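Local structure of SsDNA-binding protein essential for mitochondrial genome maintenance (Saccharomyces cerevisiae, 6CQK) at residues Phe3-Ser7 and Glu71-Ala75; Ile12-Phe16 and Val62-Ala66; Tyr45-Phe50 and Ser91-Lys95. The protein binds single-stranded DNA preferentially and cooperatively, takes part in mitochondrial DNA replication and stimulates the PIF1 helicase. All blocks are in the same frame, centred on the assembly; numbering follows the deposited sequence.

Contact 1 of 3, residues Phe3-Ser7 and Glu71-Ala75; sequences FSKMS and EADAA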
ATOM      1  N   PHE A   3      -1.617   1.482  12.713  1.00 63.89           N
ATOM      2  CA  PHE A   3      -1.003   2.510  11.818  1.00 63.35           C
ATOM      3  C   PHE A   3      -1.984   3.198  10.876  1.00 59.93           C
ATOM      4  O   PHE A   3      -3.142   2.768  10.721  1.00 57.25           O
ATOM      5  CB  PHE A   3       0.185   1.906  11.018  1.00 63.86           C
ATOM      6  CG  PHE A   3      -0.206   0.877   9.984  1.00 65.52           C
ATOM      7  CD1 PHE A   3      -0.652   1.263   8.729  1.00 68.77           C
ATOM      8  CD2 PHE A   3      -0.133  -0.480  10.261  1.00 65.91           C
ATOM      9  CE1 PHE A   3      -1.021   0.300   7.790  1.00 70.43           C
ATOM     10  CE2 PHE A   3      -0.494  -1.442   9.326  1.00 66.65           C
ATOM     11  CZ  PHE A   3      -0.930  -1.054   8.088  1.00 68.22           C
ATOM     12  N   SER A   4      -1.513   4.234  10.214  1.00 58.87           N
ATOM     13  CA  SER A   4      -2.357   4.857   9.185  1.00 62.77           C
ATOM     14  C   SER A   4      -1.479   5.501   8.173  1.00 61.62           C
ATOM     15  O   SER A   4      -1.018   6.573   8.409  1.00 62.05           O
ATOM     16  CB  SER A   4      -3.398   5.843   9.784  1.00 60.05           C
ATOM     17  OG  SER A   4      -2.748   6.873  10.486  1.00 58.63           O
ATOM     18  N   LYS A   5      -1.244   4.827   7.061  1.00 65.85           N
ATOM     19  CA  LYS A   5      -0.371   5.352   6.021  1.00 71.73           C
ATOM     20  C   LYS A   5      -1.165   5.599   4.784  1.00 67.47           C
ATOM     21  O   LYS A   5      -2.129   4.929   4.528  1.00 65.75           O
ATOM     22  CB  LYS A   5       0.843   4.463   5.697  1.00 79.81           C
ATOM     23  CG  LYS A   5       0.508   3.072   5.260  1.00 92.44           C
ATOM     24  CD  LYS A   5       1.729   2.210   4.983  1.00103.19           C
ATOM     25  CE  LYS A   5       2.128   2.393   3.516  1.00111.06           C
ATOM     26  NZ  LYS A   5       3.506   1.935   3.190  1.00114.96           N
ATOM     27  N   MET A   6      -0.718   6.587   4.016  1.00 68.01           N
ATOM     28  CA  MET A   6      -1.299   6.966   2.701  1.00 67.22           C
ATOM     29  C   MET A   6      -0.307   6.767   1.573  1.00 64.01           C
ATOM     30  O   MET A   6       0.891   7.019   1.745  1.00 68.13           O
ATOM     31  CB  MET A   6      -1.629   8.425   2.710  1.00 69.39           C
ATOM     32  CG  MET A   6      -2.345   8.867   1.449  1.00 73.69           C
ATOM     33  SD  MET A   6      -3.824   9.859   1.734  1.00 77.09           S
ATOM     34  CE  MET A   6      -4.760   9.118   3.024  1.00 75.43           C
ATOM     35  N   SER A   7      -0.774   6.263   0.458  1.00 63.12           N
ATOM     36  CA  SER A   7       0.058   6.183  -0.739  1.00 64.66           C
ATOM     37  C   SER A   7      -0.638   7.043  -1.762  1.00 61.60           C
ATOM     38  O   SER A   7      -1.836   6.928  -1.921  1.00 57.63           O
ATOM     39  CB  SER A   7       0.175   4.743  -1.235  1.00 68.76           C
ATOM     40  OG  SER A   7       0.441   3.864  -0.146  1.00 73.80           O
ATOM     41  N   GLU A  71       4.695   7.670  -0.227  1.00 65.58           N
ATOM     42  CA  GLU A  71       4.073   6.991   0.909  1.00 66.51           C
ATOM     43  C   GLU A  71       4.319   7.858   2.123  1.00 63.12           C
ATOM     44  O   GLU A  71       5.392   8.354   2.294  1.00 57.30           O
ATOM     45  CB  GLU A  71       4.709   5.658   1.170  1.00 71.11           C
ATOM     46  CG  GLU A  71       4.469   4.665   0.095  1.00 76.82           C
ATOM     47  CD  GLU A  71       5.249   3.403   0.285  1.00 84.23           C
ATOM     48  OE1 GLU A  71       6.457   3.403   0.674  1.00 86.53           O
ATOM     49  OE2 GLU A  71       4.569   2.398   0.017  1.00 86.00           O
ATOM     50  N   ALA A  72       3.302   8.054   2.936  1.00 61.01           N
ATOM     51  CA  ALA A  72       3.402   8.988   4.027  1.00 60.86           C
ATOM     52  C   ALA A  72       2.610   8.486   5.239  1.00 60.12           C
ATOM     53  O   ALA A  72       1.509   7.951   5.092  1.00 55.69           O
ATOM     54  CB  ALA A  72       2.869  10.388   3.570  1.00 61.71           C
ATOM     55  N   ASP A  73       3.145   8.734   6.426  1.00 61.92           N
ATOM     56  CA  ASP A  73       2.386   8.473   7.644  1.00 63.35           C
ATOM     57  C   ASP A  73       1.342   9.524   7.838  1.00 60.65           C
ATOM     58  O   ASP A  73       1.641  10.715   7.700  1.00 65.12           O
ATOM     59  CB  ASP A  73       3.317   8.344   8.866  1.00 64.98           C
ATOM     60  CG  ASP A  73       3.972   6.980   8.904  1.00 71.27           C
ATOM     61  OD1 ASP A  73       3.272   5.975   8.607  1.00 74.86           O
ATOM     62  OD2 ASP A  73       5.188   6.880   9.106  1.00 79.18           O
ATOM     63  N   ALA A  74       0.138   9.090   8.129  1.00 58.17           N
ATOM     64  CA  ALA A  74      -0.986   9.984   8.316  1.00 62.66           C
ATOM     65  C   ALA A  74      -1.419  10.138   9.761  1.00 64.77           C
ATOM     66  O   ALA A  74      -1.517   9.143  10.473  1.00 63.55           O
ATOM     67  CB  ALA A  74      -2.184   9.490   7.503  1.00 62.15           C
ATOM     68  N   ALA A  75      -1.713  11.374  10.161  1.00 71.10           N
ATOM     69  CA  ALA A  75      -2.339  11.678  11.455  1.00 74.41           C
ATOM     70  C   ALA A  75      -3.330  12.805  11.327  1.00 78.94           C
ATOM     71  O   ALA A  75      -3.304  13.518  10.352  1.00 81.21           O
ATOM     72  CB  ALA A  75      -1.289  12.098  12.434  1.00 73.14           C
TER
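Ser4 OG is gripped from two sides of the subunit boundary: it donates to Ala74 O at 2.6 Å, rising out of the plane of that carbonyl by 33°, and is also hydrogen-bonded to Tyr45 OH of the second subunit. With chi1 at 60° the hydroxyl sits between its own N and carbonyl carbon, which turns it toward the carbonyl of Ala74 on the neighbouring strand. The same two residues are joined through the backbone, Ala74 N to Ser4 O at 2.8 Å. Further along, Met6 and Ala72 form an antiparallel hydrogen-bonded pair, with Met6 N to Ala72 O at 2.8 Å and nearly straight (174°), and Ala72 N to Met6 O at 2.9 Å. On the face carrying Lys5, Ser7, Glu71 and Asp73, Lys5 and Glu71 run side by side and meet in a weak salt bridge, NZ of Lys5 to OE2 of Glu71 at 3.4 Å. Tyr69 OH gives that same carboxylate oxygen a firmer partner. Paired both with 71-75 and, antiparallel, with a strand of the second subunit, 3-7 lets the sheet run on across that interface, whereas the charges link to the third subunit only through long, weak ion pairs.

Contact 2 of 3, residues Ile12-Phe16 and Val62-Ala66; sequences IGSEF and VRKGA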
ATOM      1  N   ILE A  12       3.556  17.008  -8.424  1.00 60.86           N
ATOM      2  CA  ILE A  12       3.971  18.021  -7.477  1.00 61.62           C
ATOM      3  C   ILE A  12       3.468  19.367  -7.888  1.00 59.06           C
ATOM      4  O   ILE A  12       3.846  19.835  -8.940  1.00 61.41           O
ATOM      5  CB  ILE A  12       5.495  17.988  -7.260  1.00 61.76           C
ATOM      6  CG1 ILE A  12       5.766  16.680  -6.484  1.00 64.29           C
ATOM      7  CG2 ILE A  12       5.954  19.235  -6.530  1.00 59.32           C
ATOM      8  CD1 ILE A  12       7.172  16.479  -6.013  1.00 69.28           C
ATOM      9  N   GLY A  13       2.620  19.954  -7.049  1.00 57.42           N
ATOM     10  CA  GLY A  13       1.940  21.169  -7.377  1.00 58.83           C
ATOM     11  C   GLY A  13       2.401  22.377  -6.609  1.00 61.96           C
ATOM     12  O   GLY A  13       1.691  23.348  -6.504  1.00 60.77           O
ATOM     13  N   SER A  14       3.628  22.362  -6.110  1.00 68.70           N
ATOM     14  CA  SER A  14       4.171  23.539  -5.422  1.00 69.05           C
ATOM     15  C   SER A  14       5.700  23.567  -5.387  1.00 73.75           C
ATOM     16  O   SER A  14       6.378  22.559  -5.729  1.00 74.80           O
ATOM     17  CB  SER A  14       3.610  23.634  -4.003  1.00 68.07           C
ATOM     18  OG  SER A  14       4.183  22.660  -3.128  1.00 68.24           O
ATOM     19  N   GLU A  15       6.239  24.739  -5.015  1.00 78.40           N
ATOM     20  CA  GLU A  15       7.650  24.868  -4.641  1.00 79.76           C
ATOM     21  C   GLU A  15       7.860  24.074  -3.369  1.00 74.11           C
ATOM     22  O   GLU A  15       6.928  23.687  -2.672  1.00 65.72           O
ATOM     23  CB  GLU A  15       8.067  26.334  -4.355  1.00 86.57           C
ATOM     24  CG  GLU A  15       8.268  27.354  -5.499  1.00 90.97           C
ATOM     25  CD  GLU A  15       8.247  26.768  -6.904  1.00 95.79           C
ATOM     26  OE1 GLU A  15       9.202  26.010  -7.236  1.00 97.70           O
ATOM     27  OE2 GLU A  15       7.270  27.065  -7.671  1.00 99.65           O
ATOM     28  N   PHE A  16       9.116  23.808  -3.079  1.00 77.74           N
ATOM     29  CA  PHE A  16       9.466  23.178  -1.821  1.00 78.49           C
ATOM     30  C   PHE A  16       9.781  24.289  -0.793  1.00 76.51           C
ATOM     31  O   PHE A  16      10.901  24.713  -0.729  1.00 81.98           O
ATOM     32  CB  PHE A  16      10.673  22.229  -2.028  1.00 77.96           C
ATOM     33  CG  PHE A  16      10.431  21.103  -3.009  1.00 74.80           C
ATOM     34  CD1 PHE A  16       9.591  20.053  -2.671  1.00 78.38           C
ATOM     35  CD2 PHE A  16      11.095  21.053  -4.217  1.00 72.51           C
ATOM     36  CE1 PHE A  16       9.392  18.988  -3.539  1.00 78.07           C
ATOM     37  CE2 PHE A  16      10.925  19.991  -5.076  1.00 73.21           C
ATOM     38  CZ  PHE A  16      10.072  18.958  -4.742  1.00 76.63           C
ATOM     39  N   VAL A  62      14.457  16.752  -8.002  1.00 75.03           N
ATOM     40  CA  VAL A  62      12.970  16.792  -8.294  1.00 76.92           C
ATOM     41  C   VAL A  62      12.386  18.169  -8.633  1.00 77.43           C
ATOM     42  O   VAL A  62      12.456  19.104  -7.849  1.00 80.02           O
ATOM     43  CB  VAL A  62      12.104  16.238  -7.126  1.00 79.10           C
ATOM     44  CG1 VAL A  62      10.599  16.351  -7.418  1.00 82.01           C
ATOM     45  CG2 VAL A  62      12.444  14.792  -6.857  1.00 79.84           C
ATOM     46  N   ARG A  63      11.758  18.291  -9.785  1.00 81.13           N
ATOM     47  CA  ARG A  63      11.220  19.582 -10.255  1.00 88.30           C
ATOM     48  C   ARG A  63       9.705  19.604 -10.112  1.00 86.82           C
ATOM     49  O   ARG A  63       9.065  18.554 -10.130  1.00 86.74           O
ATOM     50  CB  ARG A  63      11.595  19.812 -11.734  1.00 94.27           C
ATOM     51  CG  ARG A  63      13.099  19.959 -12.005  1.00 98.00           C
ATOM     52  CD  ARG A  63      13.378  20.305 -13.472  1.00 99.32           C
ATOM     53  NE  ARG A  63      13.017  19.210 -14.387  1.00101.27           N
ATOM     54  CZ  ARG A  63      13.771  18.134 -14.649  1.00101.49           C
ATOM     55  NH1 ARG A  63      14.957  17.951 -14.059  1.00 98.23           N
ATOM     56  NH2 ARG A  63      13.318  17.212 -15.509  1.00104.60           N
ATOM     57  N   LYS A  64       9.147  20.807 -10.003  1.00 83.91           N
ATOM     58  CA  LYS A  64       7.701  20.981  -9.970  1.00 80.42           C
ATOM     59  C   LYS A  64       7.031  20.277 -11.175  1.00 75.53           C
ATOM     60  O   LYS A  64       7.628  20.163 -12.243  1.00 76.72           O
ATOM     61  CB  LYS A  64       7.385  22.482  -9.907  1.00 80.95           C
ATOM     62  CG  LYS A  64       5.924  22.859  -9.755  1.00 84.87           C
ATOM     63  CD  LYS A  64       5.794  24.377  -9.455  1.00 87.44           C
ATOM     64  CE  LYS A  64       4.617  25.103 -10.092  1.00 91.07           C
ATOM     65  NZ  LYS A  64       3.297  24.567  -9.686  1.00 96.33           N
ATOM     66  N   GLY A  65       5.820  19.754 -10.972  1.00 71.20           N
ATOM     67  CA  GLY A  65       5.094  19.010 -12.001  1.00 67.41           C
ATOM     68  C   GLY A  65       5.475  17.542 -12.122  1.00 64.47           C
ATOM     69  O   GLY A  65       4.913  16.804 -12.943  1.00 61.93           O
ATOM     70  N   ALA A  66       6.453  17.106 -11.341  1.00 63.37           N
ATOM     71  CA  ALA A  66       6.845  15.702 -11.340  1.00 62.77           C
ATOM     72  C   ALA A  66       5.743  14.752 -10.902  1.00 60.84           C
ATOM     73  O   ALA A  66       5.106  14.954  -9.868  1.00 59.82           O
ATOM     74  CB  ALA A  66       8.012  15.505 -10.430  1.00 63.94           C
TER
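The Phe16 ring presents its edge to Val62, whose carbonyl O lies in the ring plane 3.3 Å from Phe16 CE2; nearby, Phe16 CZ touches Val62 CG1 at 3.8 Å. Tyr30 meets the same ring edge-to-face. Val62 CG1 also receives Ile12 CD1 at 3.7 Å, the two side chains crossing at about a right angle, so one methyl bridges both apolar residues of 12-16. Beside this patch the backbones join through Ile12: its N donates to Ala66 O at 3.0 Å, and its O accepts from Gly65 N at 2.8 Å, in the carbonyl plane. Residues 63-66 form a type II beta turn in which Gly65 takes the positive phi (83°) that suits glycine. Lys64 puts CG anti to its own N (chi1 -175°), and its aliphatic chain runs alongside 12-16, with CD 3.5 Å from Glu15 OE2; since NZ stays 5.1 Å from that oxygen, the contact is packing and no salt bridge. The turn follows helix 52-59 and leads into strand 67-77. Leu58 of that helix packs on Phe16 and Phe57 on Val62, while Tyr30 and Leu28 of strand 26-34 lie against Ile12 and Phe16 respectively.

Contact 3 of 3, residues Tyr45-Phe50 and Ser91-Lys95; sequences YNITVF and SLVQK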
ATOM      1  N   TYR A  45      -2.843  17.395  -1.411  1.00 54.95           N
ATOM      2  CA  TYR A  45      -2.386  16.765  -0.157  1.00 56.35           C
ATOM      3  C   TYR A  45      -1.097  17.421   0.198  1.00 57.72           C
ATOM      4  O   TYR A  45      -0.229  17.554  -0.684  1.00 57.86           O
ATOM      5  CB  TYR A  45      -2.141  15.269  -0.347  1.00 55.26           C
ATOM      6  CG  TYR A  45      -3.384  14.457  -0.589  1.00 53.85           C
ATOM      7  CD1 TYR A  45      -4.310  14.278   0.422  1.00 54.15           C
ATOM      8  CD2 TYR A  45      -3.639  13.839  -1.836  1.00 53.64           C
ATOM      9  CE1 TYR A  45      -5.492  13.518   0.195  1.00 56.44           C
ATOM     10  CE2 TYR A  45      -4.814  13.109  -2.070  1.00 53.26           C
ATOM     11  CZ  TYR A  45      -5.743  12.955  -1.056  1.00 54.11           C
ATOM     12  OH  TYR A  45      -6.877  12.203  -1.182  1.00 55.37           O
ATOM     13  N   ASN A  46      -1.000  17.908   1.433  1.00 59.89           N
ATOM     14  CA  ASN A  46       0.196  18.583   1.877  1.00 64.87           C
ATOM     15  C   ASN A  46       1.074  17.626   2.624  1.00 65.66           C
ATOM     16  O   ASN A  46       0.617  16.941   3.563  1.00 69.10           O
ATOM     17  CB  ASN A  46      -0.166  19.711   2.782  1.00 70.99           C
ATOM     18  CG  ASN A  46      -1.087  20.694   2.096  1.00 81.27           C
ATOM     19  OD1 ASN A  46      -0.730  21.290   1.055  1.00 91.56           O
ATOM     20  ND2 ASN A  46      -2.278  20.883   2.650  1.00 83.85           N
ATOM     21  N   ILE A  47       2.289  17.521   2.118  1.00 62.22           N
ATOM     22  CA  ILE A  47       3.259  16.560   2.557  1.00 64.93           C
ATOM     23  C   ILE A  47       4.295  17.282   3.400  1.00 69.03           C
ATOM     24  O   ILE A  47       4.677  18.408   3.071  1.00 65.96           O
ATOM     25  CB  ILE A  47       4.035  15.983   1.354  1.00 64.38           C
ATOM     26  CG1 ILE A  47       3.079  15.416   0.322  1.00 62.47           C
ATOM     27  CG2 ILE A  47       5.039  14.933   1.808  1.00 65.06           C
ATOM     28  CD1 ILE A  47       2.052  14.444   0.878  1.00 62.77           C
ATOM     29  N   THR A  48       4.734  16.619   4.476  1.00 67.74           N
ATOM     30  CA  THR A  48       5.726  17.163   5.356  1.00 63.96           C
ATOM     31  C   THR A  48       6.857  16.203   5.225  1.00 60.98           C
ATOM     32  O   THR A  48       6.646  15.024   5.212  1.00 62.31           O
ATOM     33  CB  THR A  48       5.195  17.182   6.807  1.00 66.95           C
ATOM     34  OG1 THR A  48       4.011  18.004   6.887  1.00 69.52           O
ATOM     35  CG2 THR A  48       6.213  17.733   7.746  1.00 67.71           C
ATOM     36  N   VAL A  49       8.061  16.715   5.149  1.00 60.82           N
ATOM     37  CA  VAL A  49       9.255  15.895   5.068  1.00 62.08           C
ATOM     38  C   VAL A  49      10.330  16.245   6.108  1.00 65.68           C
ATOM     39  O   VAL A  49      10.848  17.383   6.149  1.00 65.49           O
ATOM     40  CB  VAL A  49       9.934  16.010   3.725  1.00 63.11           C
ATOM     41  CG1 VAL A  49      10.888  14.843   3.561  1.00 64.02           C
ATOM     42  CG2 VAL A  49       8.902  16.019   2.590  1.00 64.06           C
ATOM     43  N   PHE A  50      10.607  15.282   6.993  1.00 66.26           N
ATOM     44  CA  PHE A  50      11.711  15.405   7.913  1.00 63.73           C
ATOM     45  C   PHE A  50      12.905  14.613   7.417  1.00 64.32           C
ATOM     46  O   PHE A  50      14.009  15.089   7.593  1.00 68.91           O
ATOM     47  CB  PHE A  50      11.322  14.973   9.296  1.00 61.52           C
ATOM     48  CG  PHE A  50      10.278  15.818   9.920  1.00 61.79           C
ATOM     49  CD1 PHE A  50      10.562  17.045  10.421  1.00 62.22           C
ATOM     50  CD2 PHE A  50       8.984  15.372  10.008  1.00 66.07           C
ATOM     51  CE1 PHE A  50       9.571  17.836  11.001  1.00 62.59           C
ATOM     52  CE2 PHE A  50       7.979  16.154  10.594  1.00 67.01           C
ATOM     53  CZ  PHE A  50       8.283  17.391  11.100  1.00 63.97           C
ATOM     54  N   SER A  91      -2.165  15.481   8.754  1.00 70.52           N
ATOM     55  CA  SER A  91      -0.748  15.572   8.614  1.00 65.78           C
ATOM     56  C   SER A  91      -0.310  14.351   7.885  1.00 65.74           C
ATOM     57  O   SER A  91      -0.722  13.242   8.230  1.00 71.76           O
ATOM     58  CB  SER A  91      -0.095  15.549   9.957  1.00 67.93           C
ATOM     59  OG  SER A  91       1.273  15.273   9.786  1.00 70.68           O
ATOM     60  N   LEU A  92       0.593  14.545   6.929  1.00 63.28           N
ATOM     61  CA  LEU A  92       1.095  13.481   6.054  1.00 60.43           C
ATOM     62  C   LEU A  92       2.571  13.637   5.995  1.00 61.67           C
ATOM     63  O   LEU A  92       3.080  14.589   5.370  1.00 64.80           O
ATOM     64  CB  LEU A  92       0.577  13.628   4.677  1.00 61.29           C
ATOM     65  CG  LEU A  92      -0.869  13.235   4.422  1.00 65.20           C
ATOM     66  CD1 LEU A  92      -1.215  13.621   3.006  1.00 64.23           C
ATOM     67  CD2 LEU A  92      -1.119  11.755   4.611  1.00 65.70           C
ATOM     68  N   VAL A  93       3.273  12.761   6.725  1.00 59.26           N
ATOM     69  CA  VAL A  93       4.705  12.880   6.868  1.00 56.56           C
ATOM     70  C   VAL A  93       5.334  11.865   6.005  1.00 56.76           C
ATOM     71  O   VAL A  93       5.016  10.672   6.116  1.00 58.22           O
ATOM     72  CB  VAL A  93       5.122  12.685   8.312  1.00 55.73           C
ATOM     73  CG1 VAL A  93       6.627  12.639   8.399  1.00 54.48           C
ATOM     74  CG2 VAL A  93       4.576  13.841   9.135  1.00 56.20           C
ATOM     75  N   GLN A  94       6.165  12.330   5.080  1.00 57.32           N
ATOM     76  CA  GLN A  94       6.689  11.483   4.005  1.00 60.08           C
ATOM     77  C   GLN A  94       7.594  10.370   4.530  1.00 62.41           C
ATOM     78  O   GLN A  94       8.401  10.620   5.366  1.00 62.95           O
ATOM     79  CB  GLN A  94       7.442  12.348   3.004  1.00 60.14           C
ATOM     80  CG  GLN A  94       8.026  11.573   1.849  1.00 62.48           C
ATOM     81  CD  GLN A  94       8.613  12.450   0.764  1.00 65.79           C
ATOM     82  OE1 GLN A  94       8.014  13.442   0.355  1.00 67.12           O
ATOM     83  NE2 GLN A  94       9.789  12.091   0.301  1.00 67.53           N
ATOM     84  N   LYS A  95       7.402   9.137   4.065  1.00 67.82           N
ATOM     85  CA  LYS A  95       8.257   7.987   4.392  1.00 70.17           C
ATOM     86  C   LYS A  95       9.073   7.492   3.215  1.00 70.79           C
ATOM     87  O   LYS A  95      10.126   6.922   3.363  1.00 72.53           O
ATOM     88  CB  LYS A  95       7.381   6.886   4.994  1.00 74.10           C
ATOM     89  CG  LYS A  95       6.893   7.179   6.409  1.00 82.75           C
ATOM     90  CD  LYS A  95       8.009   7.925   7.195  1.00 88.68           C
ATOM     91  CE  LYS A  95       7.628   8.567   8.524  1.00 90.61           C
ATOM     92  NZ  LYS A  95       8.463   9.742   8.915  1.00 96.15           N
TER
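Strands 45-49 and 91-95 run in the same general direction, their axes 4.5 Å apart at the closest point and inclined by 52°. Thr48 makes both hydrogen bonds between them: its N donates to Leu92 O at 2.8 Å, and its O accepts from Gln94 N at 2.7 Å, almost in line with the carbonyl. Reaching the residues before and after Val93 in this way is the pattern of a parallel bridge, and Thr48 and Val93 accordingly point to one face of the sheet. Next to them Phe50 brings its ring edge to Val93, with CD2 of Phe50 4.0 Å from CG1 of Val93. Ile47 and Leu92 point to the other face. Leu92 CD1 packs on Tyr45 CB at 3.8 Å and on Ile47 CD1 at 4.0 Å. With CG1 of Ile47 anti to its carbonyl carbon (chi1 -54°), the two branches part, CD1 going to Leu92 and CG2 to the amide end of Gln94, 3.6 Å from OE1. Cutting Ile47 back to an alanine would probably leave Leu92 CD1 without one of its apolar neighbours and open a gap beside the Gln94 chain. That amide is fixed by Tyr30 OH at OE1 and by Gln54 of helix 52-59 at NE2, and Val49 CG2 lies alongside it. Parallel pairing of the third strand with the fifth, in an otherwise antiparallel sheet of order 1-2-3-5-4 closed by pairing of the first strand with the fourth, is characteristic of the OB-fold barrel, to which the single-strand binding proteins belong.

Contacts 1 and 3 are strand pairs of one OB-fold sheet, which contact 2 joins through strand 3-20. Contacts 1 and 3 lie next to each other, their centres about 9 Å apart, and touch where strands 67-77 and 89-99 pair, through Asp73 with Val93 and Ala75 with Ser91. Contact 2 shares its strand with contact 1 but lies on the opposite side of the chain's centre, about 20 Å away between centres. Contact 3 is the nearest of the three to that centre and relies on parallel backbone bonds and aliphatic packing. Contact 1, though largely buried, owes part of its burial to other subunits and mixes backbone bonds with hydroxyl and charge. Contact 2, partly exposed, joins an irregular part of strand 3-20 to the loop before strand 67-77 and touches no other chain.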